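Local coordinates for protein N-acetylglucosaminidase (Paenibacillus barengoltzii, PDB 6INX) that probably hydrolyses glycosidic bonds of N-acetylglucosamine-containing glycans, as a glycoside hydrolase family 18 enzyme built on a TIM barrel, at residues L133-R138 with Q174-F179; T168-V173 with A223-E228. All coordinates share one frame; numbering follows the deposited sequence.

Interaction 1 of 2, residues L133-R138 with Q174-F179; sequences LLRTMR and QRYLDF
Tyr-176 lays its ring against Arg-135 of helix 126-148, a compact example of how a loop entering a barrel strand is fastened to the helix beside it. Arg-135 CB stands over one face of the Tyr-176 ring, displaced toward the rim and 3.8 Å from its centroid, a CH-pi contact. On the opposite face lies Arg-175 CG, 3.6 Å above the plane, so the aliphatic parts of two arginines sandwich the ring. The extended Arg-175 chain then runs along that face, and its NE donates to Tyr-176 OH over 2.9 Å. That oxygen also lies over one face of the Arg-135 guanidinium, too poorly aligned for a hydrogen bond.

The backbone of Tyr-176 meets a different arginine. Turns at chi2 (57°) and chi3 fold the Arg-138 chain so that its guanidinium edge faces Tyr-176 O. Arg-138 NE, at 2.8 Å, and Arg-138 NH2, at 3.1 Å, both grip this one oxygen, reaching it from above the carbonyl plane on the same face. In the TIM barrel this is the N-terminal end of the parallel strands, away from the C-terminal rim where such enzymes carry their active site.

Leu-177 adds an apolar touch, its CD2 lying 4.3 Å from Leu-134 CD2. Asp-178 closes the run with a salt bridge, OD2 lying 2.8 Å from Arg-138 NH2; carboxylate and guanidinium planes are 66° apart, and the nitrogen approaches from above the carboxylate. His-151 binds Asp-178 OD1 and Leu-154 N binds OD2, while Arg-138 NH1 reaches Asp-142 and the carbonyl of Tyr-152.

Interaction 2 of 2, residues T168-V173 with A223-E228; sequences TEMAEV and AGVPKE
Met-170 curls its side chain round one methyl of Val-225, and the two chains run across each other at a slant. Bends at chi2 (-51°) and chi3 fold the thioether back on itself, bringing both ends of the methionine to the same atom: CE lies 3.7 Å from Val-225 CG2, and Met-170 CB lies 4.0 Å from that methyl. With CG1 opposite the backbone N (chi1 -179°), CG2 lies beside that nitrogen and is the branch that meets the methionine. Ala-223, two residues earlier, joins with its CB 4.2 Å from Met-170 CB, which gives a small apolar patch of three side chains.

At Ala-171 the interlock is of another kind. Its methyl lies alongside the loop, 3.4 Å from Ala-223 O, and its CA is 4.4 Å from the CA of Gly-224. Here helix 213-222 ends in a Schellman motif, with Gly-224 at positive phi (109°); lacking a side chain, it lets Ala-171 come this near. Ala-171 N faces Ala-223 O too poorly to bond it directly. A water spans the gap, donating to Ala-223 O at 2.7 Å and accepting from Ala-171 N at 3.3 Å, an instance of solvent completing a helix-to-loop junction.

Phe-220 of helix 213-222 packs on both Met-170 and Val-225, and Ile-165 of helix 162-166 touches Met-170 and Ala-223. Met-170 thus joins the short helix 170-173 to both of these helices, while Val-173 and Glu-172 touch Thr-131 of helix 126-148.

How the interactions relate
Interactions 1 and 2 interleave along the chain, in the order 133-138, 168-173, 174-179, 223-228, and the two middle segments are continuous. Their centres lie 11 Å apart on the same flank of the barrel. Direct packing joins them, with Leu-134 CD1 3.6 Å from Val-173 CG1 and Gln-174 OE1 3.3 Å from Pro-226 CD. Segments 174-179 and 223-228 lead into strands 179-183 and 230-235, which pair in parallel, and Lys-229 binds the carbonyls of Gln-174 and Leu-177. Helices 126-148 and 213-222 are thereby tied through one connecting segment, illustrating how segments leading into neighbouring strands pack together at the N-terminal ends of the barrel, away from the C-terminal rim where this family is expected to carry its active site.

Interaction 1 of 2, residues L133-R138 with Q174-F179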
ATOM      1  N   LEU A 133      22.727   6.664 -14.902  1.00  9.95           N
ATOM      2  CA  LEU A 133      23.757   6.556 -13.873  1.00 10.28           C
ATOM      3  C   LEU A 133      24.380   5.161 -13.854  1.00  9.28           C
ATOM      4  O   LEU A 133      25.612   5.017 -13.823  1.00  9.68           O
ATOM      5  CB  LEU A 133      23.154   6.907 -12.507  1.00 10.61           C
ATOM      6  CG  LEU A 133      24.045   6.646 -11.284  1.00 10.58           C
ATOM      7  CD1 LEU A 133      25.263   7.567 -11.315  1.00 12.84           C
ATOM      8  CD2 LEU A 133      23.286   6.780  -9.949  1.00 11.64           C
ATOM      9  N   LEU A 134      23.539   4.119 -13.823  1.00  9.31           N
ATOM     10  CA  LEU A 134      24.060   2.758 -13.757  1.00  8.94           C
ATOM     11  C   LEU A 134      24.813   2.386 -15.025  1.00 11.91           C
ATOM     12  O   LEU A 134      25.819   1.674 -14.964  1.00 10.98           O
ATOM     13  CB  LEU A 134      22.917   1.773 -13.496  1.00 10.22           C
ATOM     14  CG  LEU A 134      22.275   1.903 -12.115  1.00 11.25           C
ATOM     15  CD1 LEU A 134      21.014   1.052 -12.026  1.00 12.24           C
ATOM     16  CD2 LEU A 134      23.265   1.497 -11.049  1.00 13.26           C
ATOM     17  N   ARG A 135      24.327   2.834 -16.184  1.00 10.35           N
ATOM     18  CA  ARG A 135      25.047   2.579 -17.429  1.00 12.96           C
ATOM     19  C   ARG A 135      26.444   3.183 -17.370  1.00 11.51           C
ATOM     20  O   ARG A 135      27.436   2.532 -17.714  1.00 12.88           O
ATOM     21  CB  ARG A 135      24.268   3.164 -18.608  1.00 14.85           C
ATOM     22  CG  ARG A 135      24.963   2.941 -19.953  1.00 16.42           C
ATOM     23  CD  ARG A 135      24.269   3.640 -21.116  1.00 22.43           C
ATOM     24  NE  ARG A 135      22.824   3.463 -21.097  1.00 33.21           N
ATOM     25  CZ  ARG A 135      22.023   3.786 -22.106  1.00 36.35           C
ATOM     26  NH1 ARG A 135      22.535   4.299 -23.218  1.00 38.02           N
ATOM     27  NH2 ARG A 135      20.713   3.597 -22.004  1.00 35.76           N
ATOM     28  N   THR A 136      26.543   4.430 -16.895  1.00 10.20           N
ATOM     29  CA  THR A 136      27.832   5.111 -16.847  1.00 10.91           C
ATOM     30  C   THR A 136      28.766   4.450 -15.840  1.00 11.26           C
ATOM     31  O   THR A 136      29.969   4.304 -16.088  1.00 11.66           O
ATOM     32  CB  THR A 136      27.596   6.574 -16.462  1.00 11.87           C
ATOM     33  OG1 THR A 136      26.721   7.172 -17.422  1.00 16.17           O
ATOM     34  CG2 THR A 136      28.899   7.351 -16.424  1.00 12.36           C
ATOM     35  N   MET A 137      28.225   4.036 -14.696  1.00 11.19           N
ATOM     36  CA  MET A 137      29.043   3.360 -13.700  1.00 11.20           C
ATOM     37  C   MET A 137      29.515   2.000 -14.207  1.00  9.91           C
ATOM     38  O   MET A 137      30.675   1.623 -13.996  1.00 10.57           O
ATOM     39  CB  MET A 137      28.240   3.204 -12.411  1.00 11.23           C
ATOM     40  CG  MET A 137      27.940   4.531 -11.691  1.00 13.46           C
ATOM     41  SD  MET A 137      27.075   4.294 -10.114  1.00 14.86           S
ATOM     42  CE  MET A 137      28.309   3.279  -9.277  1.00 15.63           C
ATOM     43  N   ARG A 138      28.629   1.254 -14.869  1.00 11.70           N
ATOM     44  CA  ARG A 138      29.029  -0.026 -15.450  1.00 12.06           C
ATOM     45  C   ARG A 138      30.102   0.162 -16.514  1.00 12.09           C
ATOM     46  O   ARG A 138      31.073  -0.598 -16.561  1.00 12.15           O
ATOM     47  CB  ARG A 138      27.805  -0.744 -16.023  1.00 13.39           C
ATOM     48  CG  ARG A 138      28.149  -1.914 -16.951  1.00 13.41           C
ATOM     49  CD  ARG A 138      29.030  -2.947 -16.270  1.00 15.69           C
ATOM     50  NE  ARG A 138      28.259  -3.747 -15.340  1.00 15.34           N
ATOM     51  CZ  ARG A 138      28.779  -4.618 -14.479  1.00 16.40           C
ATOM     52  NH1 ARG A 138      30.090  -4.802 -14.414  1.00 16.81           N
ATOM     53  NH2 ARG A 138      27.975  -5.294 -13.673  1.00 17.20           N
ATOM     54  N   GLN A 174      18.410  -3.599 -15.471  1.00 14.11           N
ATOM     55  CA  GLN A 174      18.975  -4.916 -15.182  1.00 14.05           C
ATOM     56  C   GLN A 174      20.149  -5.252 -16.090  1.00 14.32           C
ATOM     57  O   GLN A 174      21.034  -6.022 -15.695  1.00 13.89           O
ATOM     58  CB  GLN A 174      17.897  -6.003 -15.261  1.00 16.04           C
ATOM     59  CG  GLN A 174      17.263  -6.155 -16.638  1.00 16.66           C
ATOM     60  CD  GLN A 174      18.052  -7.067 -17.568  1.00 18.11           C
ATOM     61  OE1 GLN A 174      18.882  -7.858 -17.125  1.00 18.56           O
ATOM     62  NE2 GLN A 174      17.799  -6.945 -18.867  1.00 24.70           N
ATOM     63  N   ARG A 175      20.178  -4.681 -17.299  1.00 14.52           N
ATOM     64  CA  ARG A 175      21.214  -5.023 -18.269  1.00 16.14           C
ATOM     65  C   ARG A 175      22.610  -4.678 -17.762  1.00 15.71           C
ATOM     66  O   ARG A 175      23.591  -5.321 -18.155  1.00 16.78           O
ATOM     67  CB  ARG A 175      20.902  -4.316 -19.593  1.00 19.09           C
ATOM     68  CG  ARG A 175      22.062  -3.631 -20.271  1.00 29.63           C
ATOM     69  CD  ARG A 175      21.567  -2.828 -21.475  1.00 31.22           C
ATOM     70  NE  ARG A 175      22.643  -2.068 -22.108  1.00 34.55           N
ATOM     71  CZ  ARG A 175      23.396  -2.527 -23.105  1.00 34.64           C
ATOM     72  NH1 ARG A 175      23.193  -3.746 -23.587  1.00 36.57           N
ATOM     73  NH2 ARG A 175      24.353  -1.765 -23.620  1.00 37.43           N
ATOM     74  N   TYR A 176      22.723  -3.696 -16.869  1.00 14.78           N
ATOM     75  CA  TYR A 176      24.019  -3.229 -16.391  1.00 13.50           C
ATOM     76  C   TYR A 176      24.448  -3.877 -15.085  1.00 12.04           C
ATOM     77  O   TYR A 176      25.546  -3.588 -14.599  1.00 14.70           O
ATOM     78  CB  TYR A 176      23.992  -1.707 -16.231  1.00 13.26           C
ATOM     79  CG  TYR A 176      23.539  -1.056 -17.502  1.00 14.74           C
ATOM     80  CD1 TYR A 176      24.330  -1.110 -18.636  1.00 14.81           C
ATOM     81  CD2 TYR A 176      22.297  -0.444 -17.589  1.00 15.79           C
ATOM     82  CE1 TYR A 176      23.912  -0.540 -19.818  1.00 17.34           C
ATOM     83  CE2 TYR A 176      21.870   0.132 -18.772  1.00 16.96           C
ATOM     84  CZ  TYR A 176      22.684   0.074 -19.881  1.00 19.55           C
ATOM     85  OH  TYR A 176      22.262   0.636 -21.064  1.00 23.98           O
ATOM     86  N   LEU A 177      23.640  -4.778 -14.533  1.00 10.88           N
ATOM     87  CA  LEU A 177      23.852  -5.296 -13.189  1.00 11.38           C
ATOM     88  C   LEU A 177      24.142  -6.790 -13.202  1.00 12.74           C
ATOM     89  O   LEU A 177      23.561  -7.543 -13.993  1.00 14.08           O
ATOM     90  CB  LEU A 177      22.606  -5.073 -12.344  1.00 10.82           C
ATOM     91  CG  LEU A 177      22.137  -3.625 -12.278  1.00 13.68           C
ATOM     92  CD1 LEU A 177      20.899  -3.563 -11.410  1.00 12.91           C
ATOM     93  CD2 LEU A 177      23.258  -2.724 -11.754  1.00 10.67           C
ATOM     94  N   ASP A 178      25.030  -7.215 -12.304  1.00 11.62           N
ATOM     95  CA  ASP A 178      25.244  -8.646 -12.109  1.00 11.74           C
ATOM     96  C   ASP A 178      24.020  -9.299 -11.494  1.00 14.51           C
ATOM     97  O   ASP A 178      23.655 -10.422 -11.862  1.00 14.32           O
ATOM     98  CB  ASP A 178      26.466  -8.882 -11.225  1.00 13.84           C
ATOM     99  CG  ASP A 178      27.751  -8.448 -11.886  1.00 15.99           C
ATOM    100  OD1 ASP A 178      28.387  -9.285 -12.559  1.00 16.88           O
ATOM    101  OD2 ASP A 178      28.120  -7.272 -11.759  1.00 13.73           O
ATOM    102  N   PHE A 179      23.396  -8.627 -10.531  1.00 12.39           N
ATOM    103  CA  PHE A 179      22.106  -9.060 -10.016  1.00 11.90           C
ATOM    104  C   PHE A 179      21.418  -7.882  -9.343  1.00 11.49           C
ATOM    105  O   PHE A 179      22.017  -6.820  -9.130  1.00 13.01           O
ATOM    106  CB  PHE A 179      22.196 -10.287  -9.094  1.00 17.27           C
ATOM    107  CG  PHE A 179      23.184 -10.162  -7.963  1.00 14.69           C
ATOM    108  CD1 PHE A 179      24.416 -10.794  -8.038  1.00 19.89           C
ATOM    109  CD2 PHE A 179      22.868  -9.471  -6.804  1.00 17.96           C
ATOM    110  CE1 PHE A 179      25.319 -10.715  -6.991  1.00 20.34           C
ATOM    111  CE2 PHE A 179      23.773  -9.387  -5.751  1.00 19.29           C
ATOM    112  CZ  PHE A 179      24.997 -10.010  -5.847  1.00 20.15           C
TER

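Interaction 2 of 2, residues T168-V173 with A223-E228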
ATOM      1  N   THR A 168      11.389   3.445 -11.764  1.00 11.42           N
ATOM      2  CA  THR A 168      12.582   2.974 -12.459  1.00 11.19           C
ATOM      3  C   THR A 168      12.194   2.380 -13.809  1.00 12.11           C
ATOM      4  O   THR A 168      11.011   2.229 -14.133  1.00 13.23           O
ATOM      5  CB  THR A 168      13.310   1.900 -11.644  1.00 10.70           C
ATOM      6  OG1 THR A 168      12.398   0.832 -11.372  1.00 11.29           O
ATOM      7  CG2 THR A 168      13.799   2.463 -10.321  1.00 10.31           C
ATOM      8  N   GLU A 169      13.215   2.035 -14.585  1.00 11.67           N
ATOM      9  CA  GLU A 169      13.085   1.339 -15.869  1.00 12.14           C
ATOM     10  C   GLU A 169      13.797  -0.006 -15.741  1.00 11.88           C
ATOM     11  O   GLU A 169      14.887  -0.183 -16.280  1.00 12.35           O
ATOM     12  CB  GLU A 169      13.724   2.182 -16.999  1.00 14.59           C
ATOM     13  CG  GLU A 169      13.197   3.601 -17.134  1.00 14.35           C
ATOM     14  CD  GLU A 169      14.011   4.468 -18.106  1.00 17.27           C
ATOM     15  OE1 GLU A 169      15.230   4.242 -18.288  1.00 17.89           O
ATOM     16  OE2 GLU A 169      13.424   5.399 -18.693  1.00 21.16           O
ATOM     17  N   MET A 170      13.183  -0.952 -15.022  1.00 12.89           N
ATOM     18  CA  MET A 170      13.929  -2.131 -14.590  1.00 10.68           C
ATOM     19  C   MET A 170      14.391  -2.997 -15.757  1.00 13.69           C
ATOM     20  O   MET A 170      15.437  -3.643 -15.657  1.00 13.39           O
ATOM     21  CB  MET A 170      13.125  -2.942 -13.575  1.00 11.92           C
ATOM     22  CG  MET A 170      13.098  -2.318 -12.171  1.00 13.08           C
ATOM     23  SD  MET A 170      14.728  -1.889 -11.497  1.00 14.07           S
ATOM     24  CE  MET A 170      15.563  -3.469 -11.688  1.00 14.20           C
ATOM     25  N   ALA A 171      13.651  -3.007 -16.868  1.00 13.75           N
ATOM     26  CA  ALA A 171      14.085  -3.794 -18.018  1.00 14.63           C
ATOM     27  C   ALA A 171      15.393  -3.262 -18.586  1.00 16.59           C
ATOM     28  O   ALA A 171      16.203  -4.035 -19.110  1.00 17.41           O
ATOM     29  CB  ALA A 171      13.000  -3.786 -19.094  1.00 16.88           C
ATOM     30  N   GLU A 172      15.612  -1.949 -18.488  1.00 13.81           N
ATOM     31  CA  GLU A 172      16.877  -1.356 -18.910  1.00 14.13           C
ATOM     32  C   GLU A 172      17.927  -1.463 -17.808  1.00 15.13           C
ATOM     33  O   GLU A 172      19.078  -1.829 -18.063  1.00 17.48           O
ATOM     34  CB  GLU A 172      16.659   0.112 -19.273  1.00 18.02           C
ATOM     35  CG  GLU A 172      15.696   0.347 -20.427  1.00 23.27           C
ATOM     36  CD  GLU A 172      16.159  -0.310 -21.713  1.00 29.55           C
ATOM     37  OE1 GLU A 172      15.343  -1.008 -22.351  1.00 38.35           O
ATOM     38  OE2 GLU A 172      17.340  -0.137 -22.079  1.00 35.71           O
ATOM     39  N   VAL A 173      17.535  -1.127 -16.578  1.00 13.79           N
ATOM     40  CA  VAL A 173      18.443  -1.155 -15.430  1.00 14.65           C
ATOM     41  C   VAL A 173      19.159  -2.501 -15.322  1.00 14.39           C
ATOM     42  O   VAL A 173      20.377  -2.565 -15.101  1.00 13.49           O
ATOM     43  CB  VAL A 173      17.649  -0.839 -14.150  1.00 13.67           C
ATOM     44  CG1 VAL A 173      18.401  -1.276 -12.903  1.00 16.38           C
ATOM     45  CG2 VAL A 173      17.273   0.652 -14.099  1.00 14.65           C
ATOM     46  N   ALA A 223       8.366  -6.818 -14.863  1.00 15.69           N
ATOM     47  CA  ALA A 223       9.018  -5.587 -15.284  1.00 14.52           C
ATOM     48  C   ALA A 223      10.239  -5.846 -16.157  1.00 17.16           C
ATOM     49  O   ALA A 223      10.794  -4.893 -16.716  1.00 18.11           O
ATOM     50  CB  ALA A 223       9.396  -4.753 -14.052  1.00 14.41           C
ATOM     51  N   GLY A 224      10.671  -7.098 -16.288  1.00 15.71           N
ATOM     52  CA  GLY A 224      11.742  -7.444 -17.196  1.00 14.94           C
ATOM     53  C   GLY A 224      13.070  -7.833 -16.573  1.00 15.12           C
ATOM     54  O   GLY A 224      14.071  -7.883 -17.294  1.00 18.10           O
ATOM     55  N   VAL A 225      13.118  -8.129 -15.281  1.00 14.79           N
ATOM     56  CA  VAL A 225      14.342  -8.596 -14.633  1.00 12.86           C
ATOM     57  C   VAL A 225      14.402 -10.112 -14.790  1.00 15.81           C
ATOM     58  O   VAL A 225      13.460 -10.800 -14.367  1.00 14.87           O
ATOM     59  CB  VAL A 225      14.402  -8.202 -13.156  1.00 12.79           C
ATOM     60  CG1 VAL A 225      15.708  -8.701 -12.550  1.00 14.53           C
ATOM     61  CG2 VAL A 225      14.256  -6.692 -12.996  1.00 14.40           C
ATOM     62  N   PRO A 226      15.460 -10.662 -15.369  1.00 14.44           N
ATOM     63  CA  PRO A 226      15.563 -12.122 -15.483  1.00 16.38           C
ATOM     64  C   PRO A 226      15.607 -12.770 -14.108  1.00 17.99           C
ATOM     65  O   PRO A 226      16.225 -12.252 -13.178  1.00 15.33           O
ATOM     66  CB  PRO A 226      16.886 -12.327 -16.229  1.00 18.08           C
ATOM     67  CG  PRO A 226      17.174 -11.016 -16.904  1.00 19.06           C
ATOM     68  CD  PRO A 226      16.588  -9.962 -16.007  1.00 17.18           C
ATOM     69  N   LYS A 227      14.951 -13.930 -13.987  1.00 17.17           N
ATOM     70  CA  LYS A 227      14.931 -14.629 -12.704  1.00 16.61           C
ATOM     71  C   LYS A 227      16.339 -14.913 -12.200  1.00 15.96           C
ATOM     72  O   LYS A 227      16.605 -14.831 -10.993  1.00 18.00           O
ATOM     73  CB  LYS A 227      14.166 -15.941 -12.848  1.00 19.76           C
ATOM     74  CG  LYS A 227      12.686 -15.749 -12.958  1.00 26.39           C
ATOM     75  CD  LYS A 227      11.984 -17.015 -12.552  1.00 27.87           C
ATOM     76  CE  LYS A 227      10.777 -16.687 -11.733  1.00 32.24           C
ATOM     77  NZ  LYS A 227       9.870 -15.743 -12.442  1.00 40.12           N
ATOM     78  N   GLU A 228      17.254 -15.270 -13.102  1.00 19.61           N
ATOM     79  CA  GLU A 228      18.611 -15.611 -12.694  1.00 19.95           C
ATOM     80  C   GLU A 228      19.372 -14.424 -12.122  1.00 19.17           C
ATOM     81  O   GLU A 228      20.484 -14.611 -11.610  1.00 22.01           O
ATOM     82  CB  GLU A 228      19.384 -16.234 -13.862  1.00 26.46           C
ATOM     83  CG  GLU A 228      19.669 -15.276 -15.003  1.00 25.64           C
ATOM     84  CD  GLU A 228      18.629 -15.356 -16.109  1.00 29.54           C
ATOM     85  OE1 GLU A 228      18.980 -15.037 -17.266  1.00 36.84           O
ATOM     86  OE2 GLU A 228      17.465 -15.738 -15.829  1.00 26.13           O
TER
HETATM   87  O   HOH W   1      10.491  -2.220 -17.007  1.00 26.44           O